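PDB 3U64: protein TP_0956 from Treponema pallidum subsp. pallidum, which probably serves as the TPR-like lipoprotein T-component of a TRAP transporter, working through protein-protein interactions. Local coordinates for residues Leu48-His59 against Leu68-Tyr79. Numbering follows the deposited sequence.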
ATOM      1  N   LEU A  48      -0.207  -2.969  -6.353  1.00 36.74           N
ATOM      2  CA  LEU A  48      -0.537  -2.461  -7.685  1.00 29.27           C
ATOM      3  C   LEU A  48      -0.513  -0.905  -7.834  1.00 28.69           C
ATOM      4  O   LEU A  48      -0.067  -0.388  -8.859  1.00 34.72           O
ATOM      5  CB  LEU A  48      -1.851  -3.062  -8.199  1.00 41.71           C
ATOM      6  CG  LEU A  48      -1.716  -4.408  -8.915  1.00 47.34           C
ATOM      7  CD1 LEU A  48      -3.046  -4.845  -9.521  1.00 41.75           C
ATOM      8  CD2 LEU A  48      -0.636  -4.327  -9.996  1.00 41.67           C
ATOM      9  N   PRO A  49      -0.960  -0.161  -6.807  1.00 33.65           N
ATOM     10  CA  PRO A  49      -0.965   1.303  -6.975  1.00 37.97           C
ATOM     11  C   PRO A  49       0.364   1.946  -7.436  1.00 36.08           C
ATOM     12  O   PRO A  49       0.330   2.711  -8.407  1.00 36.33           O
ATOM     13  CB  PRO A  49      -1.398   1.816  -5.598  1.00 34.58           C
ATOM     14  CG  PRO A  49      -2.266   0.691  -5.054  1.00 30.60           C
ATOM     15  CD  PRO A  49      -1.558  -0.566  -5.518  1.00 36.16           C
ATOM     16  N   LEU A  50       1.494   1.680  -6.784  1.00 28.34           N
ATOM     17  CA  LEU A  50       2.740   2.316  -7.240  1.00 31.40           C
ATOM     18  C   LEU A  50       3.105   1.850  -8.637  1.00 31.79           C
ATOM     19  O   LEU A  50       3.600   2.628  -9.440  1.00 38.06           O
ATOM     20  CB  LEU A  50       3.904   2.098  -6.274  1.00 30.11           C
ATOM     21  CG  LEU A  50       5.243   2.773  -6.608  1.00 37.44           C
ATOM     22  CD1 LEU A  50       5.120   4.284  -6.953  1.00 35.28           C
ATOM     23  CD2 LEU A  50       6.215   2.569  -5.453  1.00 37.52           C
ATOM     24  N   VAL A  51       2.843   0.581  -8.932  1.00 33.07           N
ATOM     25  CA  VAL A  51       3.017   0.052 -10.287  1.00 33.58           C
ATOM     26  C   VAL A  51       2.228   0.864 -11.330  1.00 33.31           C
ATOM     27  O   VAL A  51       2.761   1.254 -12.377  1.00 32.82           O
ATOM     28  CB  VAL A  51       2.588  -1.420 -10.338  1.00 35.15           C
ATOM     29  CG1 VAL A  51       2.650  -1.953 -11.751  1.00 32.57           C
ATOM     30  CG2 VAL A  51       3.486  -2.245  -9.408  1.00 34.30           C
ATOM     31  N   LEU A  52       0.954   1.110 -11.050  1.00 34.24           N
ATOM     32  CA  LEU A  52       0.157   1.957 -11.922  1.00 32.77           C
ATOM     33  C   LEU A  52       0.867   3.304 -12.089  1.00 29.63           C
ATOM     34  O   LEU A  52       1.010   3.821 -13.198  1.00 33.76           O
ATOM     35  CB  LEU A  52      -1.243   2.151 -11.348  1.00 35.50           C
ATOM     36  CG  LEU A  52      -2.394   1.224 -11.766  1.00 45.11           C
ATOM     37  CD1 LEU A  52      -1.925  -0.180 -11.935  1.00 57.57           C
ATOM     38  CD2 LEU A  52      -3.507   1.276 -10.730  1.00 46.58           C
ATOM     39  N   LYS A  53       1.350   3.858 -10.987  1.00 33.18           N
ATOM     40  CA  LYS A  53       1.969   5.171 -11.027  1.00 25.86           C
ATOM     41  C   LYS A  53       3.255   5.176 -11.851  1.00 31.82           C
ATOM     42  O   LYS A  53       3.490   6.097 -12.632  1.00 26.14           O
ATOM     43  CB  LYS A  53       2.177   5.701  -9.615  1.00 33.32           C
ATOM     44  CG  LYS A  53       0.867   6.103  -8.930  1.00 32.50           C
ATOM     45  CD  LYS A  53       0.477   7.490  -9.385  1.00 47.89           C
ATOM     46  CE  LYS A  53      -0.950   7.546  -9.869  1.00 47.87           C
ATOM     47  NZ  LYS A  53      -1.137   8.734 -10.774  1.00 36.98           N
ATOM     48  N   VAL A  54       4.069   4.135 -11.709  1.00 29.11           N
ATOM     49  CA  VAL A  54       5.296   4.037 -12.499  1.00 34.37           C
ATOM     50  C   VAL A  54       5.012   3.899 -13.990  1.00 41.12           C
ATOM     51  O   VAL A  54       5.625   4.586 -14.811  1.00 42.95           O
ATOM     52  CB  VAL A  54       6.202   2.893 -12.018  1.00 39.92           C
ATOM     53  CG1 VAL A  54       7.317   2.647 -13.015  1.00 39.77           C
ATOM     54  CG2 VAL A  54       6.786   3.238 -10.637  1.00 32.50           C
ATOM     55  N   TYR A  55       4.076   3.029 -14.353  1.00 38.62           N
ATOM     56  CA  TYR A  55       3.744   2.884 -15.766  1.00 36.46           C
ATOM     57  C   TYR A  55       3.206   4.193 -16.295  1.00 33.69           C
ATOM     58  O   TYR A  55       3.518   4.612 -17.407  1.00 36.37           O
ATOM     59  CB  TYR A  55       2.698   1.798 -15.984  1.00 31.45           C
ATOM     60  CG  TYR A  55       3.288   0.419 -16.130  1.00 47.89           C
ATOM     61  CD1 TYR A  55       3.600  -0.352 -15.012  1.00 58.68           C
ATOM     62  CD2 TYR A  55       3.522  -0.122 -17.383  1.00 56.52           C
ATOM     63  CE1 TYR A  55       4.138  -1.631 -15.146  1.00 63.66           C
ATOM     64  CE2 TYR A  55       4.057  -1.401 -17.528  1.00 63.23           C
ATOM     65  CZ  TYR A  55       4.360  -2.149 -16.409  1.00 65.23           C
ATOM     66  OH  TYR A  55       4.888  -3.415 -16.560  1.00 74.03           O
ATOM     67  N   GLU A  56       2.384   4.838 -15.482  1.00 30.08           N
ATOM     68  CA  GLU A  56       1.780   6.074 -15.888  1.00 33.46           C
ATOM     69  C   GLU A  56       2.874   7.086 -16.188  1.00 34.67           C
ATOM     70  O   GLU A  56       2.811   7.775 -17.203  1.00 38.08           O
ATOM     71  CB  GLU A  56       0.833   6.579 -14.804  1.00 34.75           C
ATOM     72  CG  GLU A  56      -0.226   7.533 -15.279  1.00 36.34           C
ATOM     73  CD  GLU A  56      -1.245   7.821 -14.180  1.00 46.31           C
ATOM     74  OE1 GLU A  56      -1.057   7.287 -13.071  1.00 39.27           O
ATOM     75  OE2 GLU A  56      -2.226   8.563 -14.415  1.00 48.61           O
ATOM     76  N   ALA A  57       3.878   7.172 -15.313  1.00 32.80           N
ATOM     77  CA  ALA A  57       4.973   8.119 -15.519  1.00 38.62           C
ATOM     78  C   ALA A  57       5.804   7.765 -16.772  1.00 41.94           C
ATOM     79  O   ALA A  57       6.190   8.640 -17.550  1.00 33.49           O
ATOM     80  CB  ALA A  57       5.864   8.203 -14.275  1.00 32.93           C
ATOM     81  N   LEU A  58       6.068   6.478 -16.966  1.00 41.31           N
ATOM     82  CA  LEU A  58       6.790   6.038 -18.153  1.00 39.31           C
ATOM     83  C   LEU A  58       6.027   6.440 -19.402  1.00 40.70           C
ATOM     84  O   LEU A  58       6.607   6.906 -20.381  1.00 37.81           O
ATOM     85  CB  LEU A  58       6.996   4.528 -18.128  1.00 36.08           C
ATOM     86  CG  LEU A  58       8.030   4.075 -17.105  1.00 43.21           C
ATOM     87  CD1 LEU A  58       8.247   2.568 -17.168  1.00 43.93           C
ATOM     88  CD2 LEU A  58       9.336   4.822 -17.354  1.00 46.41           C
ATOM     89  N   HIS A  59       4.713   6.273 -19.361  1.00 31.98           N
ATOM     90  CA  HIS A  59       3.898   6.607 -20.509  1.00 37.37           C
ATOM     91  C   HIS A  59       3.980   8.089 -20.862  1.00 44.51           C
ATOM     92  O   HIS A  59       4.013   8.453 -22.035  1.00 49.84           O
ATOM     93  CB  HIS A  59       2.443   6.260 -20.231  1.00 37.67           C
ATOM     94  CG  HIS A  59       1.480   6.973 -21.124  1.00 39.43           C
ATOM     95  ND1 HIS A  59       1.400   6.724 -22.477  1.00 39.89           N
ATOM     96  CD2 HIS A  59       0.561   7.933 -20.864  1.00 47.31           C
ATOM     97  CE1 HIS A  59       0.467   7.491 -23.011  1.00 41.00           C
ATOM     98  NE2 HIS A  59      -0.059   8.235 -22.054  1.00 46.21           N
ATOM     99  N   LEU A  68       3.409   1.094 -24.149  1.00 41.49           N
ATOM    100  CA  LEU A  68       3.282   1.706 -22.825  1.00 44.32           C
ATOM    101  C   LEU A  68       1.901   2.319 -22.629  1.00 40.13           C
ATOM    102  O   LEU A  68       1.312   2.196 -21.555  1.00 42.53           O
ATOM    103  CB  LEU A  68       4.369   2.765 -22.586  1.00 36.99           C
ATOM    104  CG  LEU A  68       5.590   2.281 -21.814  1.00 52.96           C
ATOM    105  CD1 LEU A  68       6.616   3.408 -21.664  1.00 50.40           C
ATOM    106  CD2 LEU A  68       5.145   1.771 -20.462  1.00 50.23           C
ATOM    107  N   SER A  69       1.412   3.003 -23.660  1.00 32.75           N
ATOM    108  CA  SER A  69       0.037   3.498 -23.682  1.00 31.43           C
ATOM    109  C   SER A  69      -0.942   2.393 -23.361  1.00 31.90           C
ATOM    110  O   SER A  69      -1.762   2.532 -22.452  1.00 34.65           O
ATOM    111  CB  SER A  69      -0.305   4.113 -25.042  1.00 34.33           C
ATOM    112  OG  SER A  69       0.287   5.400 -25.164  1.00 33.85           O
ATOM    113  N   LEU A  70      -0.862   1.290 -24.105  1.00 36.72           N
ATOM    114  CA  LEU A  70      -1.759   0.157 -23.885  1.00 36.34           C
ATOM    115  C   LEU A  70      -1.587  -0.435 -22.491  1.00 42.69           C
ATOM    116  O   LEU A  70      -2.574  -0.678 -21.783  1.00 40.40           O
ATOM    117  CB  LEU A  70      -1.550  -0.930 -24.948  1.00 40.35           C
ATOM    118  CG  LEU A  70      -2.476  -2.157 -24.850  1.00 49.60           C
ATOM    119  CD1 LEU A  70      -3.934  -1.739 -24.628  1.00 37.21           C
ATOM    120  CD2 LEU A  70      -2.361  -3.107 -26.070  1.00 29.94           C
ATOM    121  N   ALA A  71      -0.338  -0.659 -22.084  1.00 35.36           N
ATOM    122  CA  ALA A  71      -0.090  -1.337 -20.822  1.00 32.92           C
ATOM    123  C   ALA A  71      -0.748  -0.565 -19.692  1.00 31.82           C
ATOM    124  O   ALA A  71      -1.480  -1.133 -18.892  1.00 32.12           O
ATOM    125  CB  ALA A  71       1.405  -1.481 -20.556  1.00 38.28           C
ATOM    126  N   VAL A  72      -0.481   0.732 -19.614  1.00 29.90           N
ATOM    127  CA  VAL A  72      -0.990   1.507 -18.498  1.00 31.24           C
ATOM    128  C   VAL A  72      -2.520   1.585 -18.548  1.00 36.72           C
ATOM    129  O   VAL A  72      -3.176   1.491 -17.514  1.00 36.29           O
ATOM    130  CB  VAL A  72      -0.335   2.898 -18.390  1.00 32.52           C
ATOM    131  CG1 VAL A  72      -0.723   3.776 -19.577  1.00 33.80           C
ATOM    132  CG2 VAL A  72      -0.713   3.569 -17.057  1.00 35.04           C
ATOM    133  N   GLY A  73      -3.085   1.709 -19.748  1.00 33.97           N
ATOM    134  CA  GLY A  73      -4.538   1.694 -19.909  1.00 24.86           C
ATOM    135  C   GLY A  73      -5.173   0.419 -19.372  1.00 28.22           C
ATOM    136  O   GLY A  73      -6.118   0.469 -18.595  1.00 27.93           O
ATOM    137  N   ARG A  74      -4.641  -0.729 -19.789  1.00 30.88           N
ATOM    138  CA  ARG A  74      -5.151  -2.028 -19.368  1.00 29.02           C
ATOM    139  C   ARG A  74      -5.074  -2.155 -17.846  1.00 32.66           C
ATOM    140  O   ARG A  74      -6.000  -2.645 -17.197  1.00 27.67           O
ATOM    141  CB  ARG A  74      -4.352  -3.162 -20.064  1.00 31.33           C
ATOM    142  CG  ARG A  74      -4.441  -4.536 -19.392  1.00 37.61           C
ATOM    143  CD  ARG A  74      -3.629  -5.603 -20.138  1.00 44.81           C
ATOM    144  NE  ARG A  74      -2.308  -5.115 -20.528  1.00 63.94           N
ATOM    145  CZ  ARG A  74      -1.713  -5.388 -21.691  1.00 74.64           C
ATOM    146  NH1 ARG A  74      -2.322  -6.151 -22.594  1.00 79.84           N
ATOM    147  NH2 ARG A  74      -0.507  -4.895 -21.956  1.00 73.06           N
ATOM    148  N   LEU A  75      -3.957  -1.702 -17.290  1.00 34.15           N
ATOM    149  CA  LEU A  75      -3.712  -1.784 -15.859  1.00 36.12           C
ATOM    150  C   LEU A  75      -4.760  -1.030 -15.036  1.00 35.19           C
ATOM    151  O   LEU A  75      -5.274  -1.557 -14.037  1.00 34.17           O
ATOM    152  CB  LEU A  75      -2.333  -1.219 -15.564  1.00 42.36           C
ATOM    153  CG  LEU A  75      -1.486  -2.035 -14.614  1.00 55.03           C
ATOM    154  CD1 LEU A  75      -1.693  -3.519 -14.858  1.00 54.34           C
ATOM    155  CD2 LEU A  75      -0.037  -1.635 -14.804  1.00 64.80           C
ATOM    156  N   TYR A  76      -5.049   0.209 -15.432  1.00 30.30           N
ATOM    157  CA  TYR A  76      -6.085   0.994 -14.765  1.00 28.21           C
ATOM    158  C   TYR A  76      -7.437   0.302 -14.837  1.00 34.73           C
ATOM    159  O   TYR A  76      -8.160   0.248 -13.838  1.00 31.27           O
ATOM    160  CB  TYR A  76      -6.166   2.418 -15.323  1.00 31.02           C
ATOM    161  CG  TYR A  76      -5.286   3.361 -14.536  1.00 34.41           C
ATOM    162  CD1 TYR A  76      -4.030   3.732 -15.009  1.00 37.47           C
ATOM    163  CD2 TYR A  76      -5.681   3.822 -13.284  1.00 30.93           C
ATOM    164  CE1 TYR A  76      -3.206   4.567 -14.276  1.00 37.56           C
ATOM    165  CE2 TYR A  76      -4.863   4.656 -12.530  1.00 39.13           C
ATOM    166  CZ  TYR A  76      -3.622   5.027 -13.038  1.00 49.69           C
ATOM    167  OH  TYR A  76      -2.790   5.845 -12.309  1.00 48.38           O
ATOM    168  N   ILE A  77      -7.769  -0.248 -16.004  1.00 28.53           N
ATOM    169  CA  ILE A  77      -9.070  -0.907 -16.181  1.00 27.77           C
ATOM    170  C   ILE A  77      -9.206  -2.180 -15.323  1.00 36.25           C
ATOM    171  O   ILE A  77     -10.251  -2.415 -14.697  1.00 30.87           O
ATOM    172  CB  ILE A  77      -9.363  -1.221 -17.670  1.00 28.86           C
ATOM    173  CG1 ILE A  77      -9.538   0.086 -18.444  1.00 30.87           C
ATOM    174  CG2 ILE A  77     -10.631  -2.075 -17.804  1.00 28.12           C
ATOM    175  CD1 ILE A  77      -9.409  -0.063 -19.927  1.00 41.06           C
ATOM    176  N   MET A  78      -8.142  -2.981 -15.265  1.00 30.27           N
ATOM    177  CA  MET A  78      -8.148  -4.202 -14.453  1.00 31.67           C
ATOM    178  C   MET A  78      -8.158  -3.874 -12.972  1.00 35.41           C
ATOM    179  O   MET A  78      -8.894  -4.484 -12.195  1.00 35.39           O
ATOM    180  CB  MET A  78      -6.938  -5.065 -14.781  1.00 32.09           C
ATOM    181  CG  MET A  78      -6.830  -5.346 -16.270  1.00 36.74           C
ATOM    182  SD  MET A  78      -5.523  -6.533 -16.653  1.00 49.62           S
ATOM    183  CE  MET A  78      -6.349  -8.059 -16.180  1.00 50.89           C
ATOM    184  N   TYR A  79      -7.326  -2.917 -12.577  1.00 26.03           N
ATOM    185  CA  TYR A  79      -7.382  -2.446 -11.212  1.00 30.68           C
ATOM    186  C   TYR A  79      -8.781  -1.921 -10.879  1.00 39.23           C
ATOM    187  O   TYR A  79      -9.351  -2.269  -9.846  1.00 36.07           O
ATOM    188  CB  TYR A  79      -6.361  -1.347 -10.974  1.00 33.39           C
ATOM    189  CG  TYR A  79      -6.337  -0.890  -9.551  1.00 36.51           C
ATOM    190  CD1 TYR A  79      -5.637  -1.608  -8.593  1.00 34.27           C
ATOM    191  CD2 TYR A  79      -7.021   0.260  -9.154  1.00 38.88           C
ATOM    192  CE1 TYR A  79      -5.605  -1.203  -7.276  1.00 39.94           C
ATOM    193  CE2 TYR A  79      -6.995   0.683  -7.840  1.00 35.26           C
ATOM    194  CZ  TYR A  79      -6.284  -0.058  -6.900  1.00 36.46           C
ATOM    195  OH  TYR A  79      -6.257   0.342  -5.580  1.00 33.52           O
TER
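Leu52 reaches between two tyrosines of the facing helix: its CG lies over the centre of the Tyr76 ring, 4.1 Å from the centroid, while CD2 sits over a face of Tyr79, 4.2 Å from that centroid, in two CH-pi contacts. Its other methyl, CD1, packs on Leu75 CG and CD2. Leu75 CD2 in turn covers one face of Tyr55, away from the ring centre. The Tyr55 side chain is a knob among Leu68, Ala71, Val72 and Leu75; reciprocally, Val72 fits between Leu52, Tyr55, Glu56 and His59. Beside this apolar seam, Tyr76 OH donates a hydrogen bond to Glu56 OE1, modelled at 2.4 Å, a length doubtful at this resolution. With CG anti to the backbone N (chi1 -158°) and the chain extended beyond it, Glu56 carries its carboxylate to that hydroxyl. Lys53 NZ meets the same OE1 from above the carboxylate plane at 2.7 Å, and also pairs with Glu38 of the second subunit. The Tyr116 hydroxyl of helix 96-124 hydrogen-bonds Glu56 OE2, so both oxygens are held. The helices run antiparallel at 151°, axes 9.0 Å apart, joined by a short connection: a helical hairpin with knobs-into-holes packing, consistent with the TPR-like architecture of TRAP T-components.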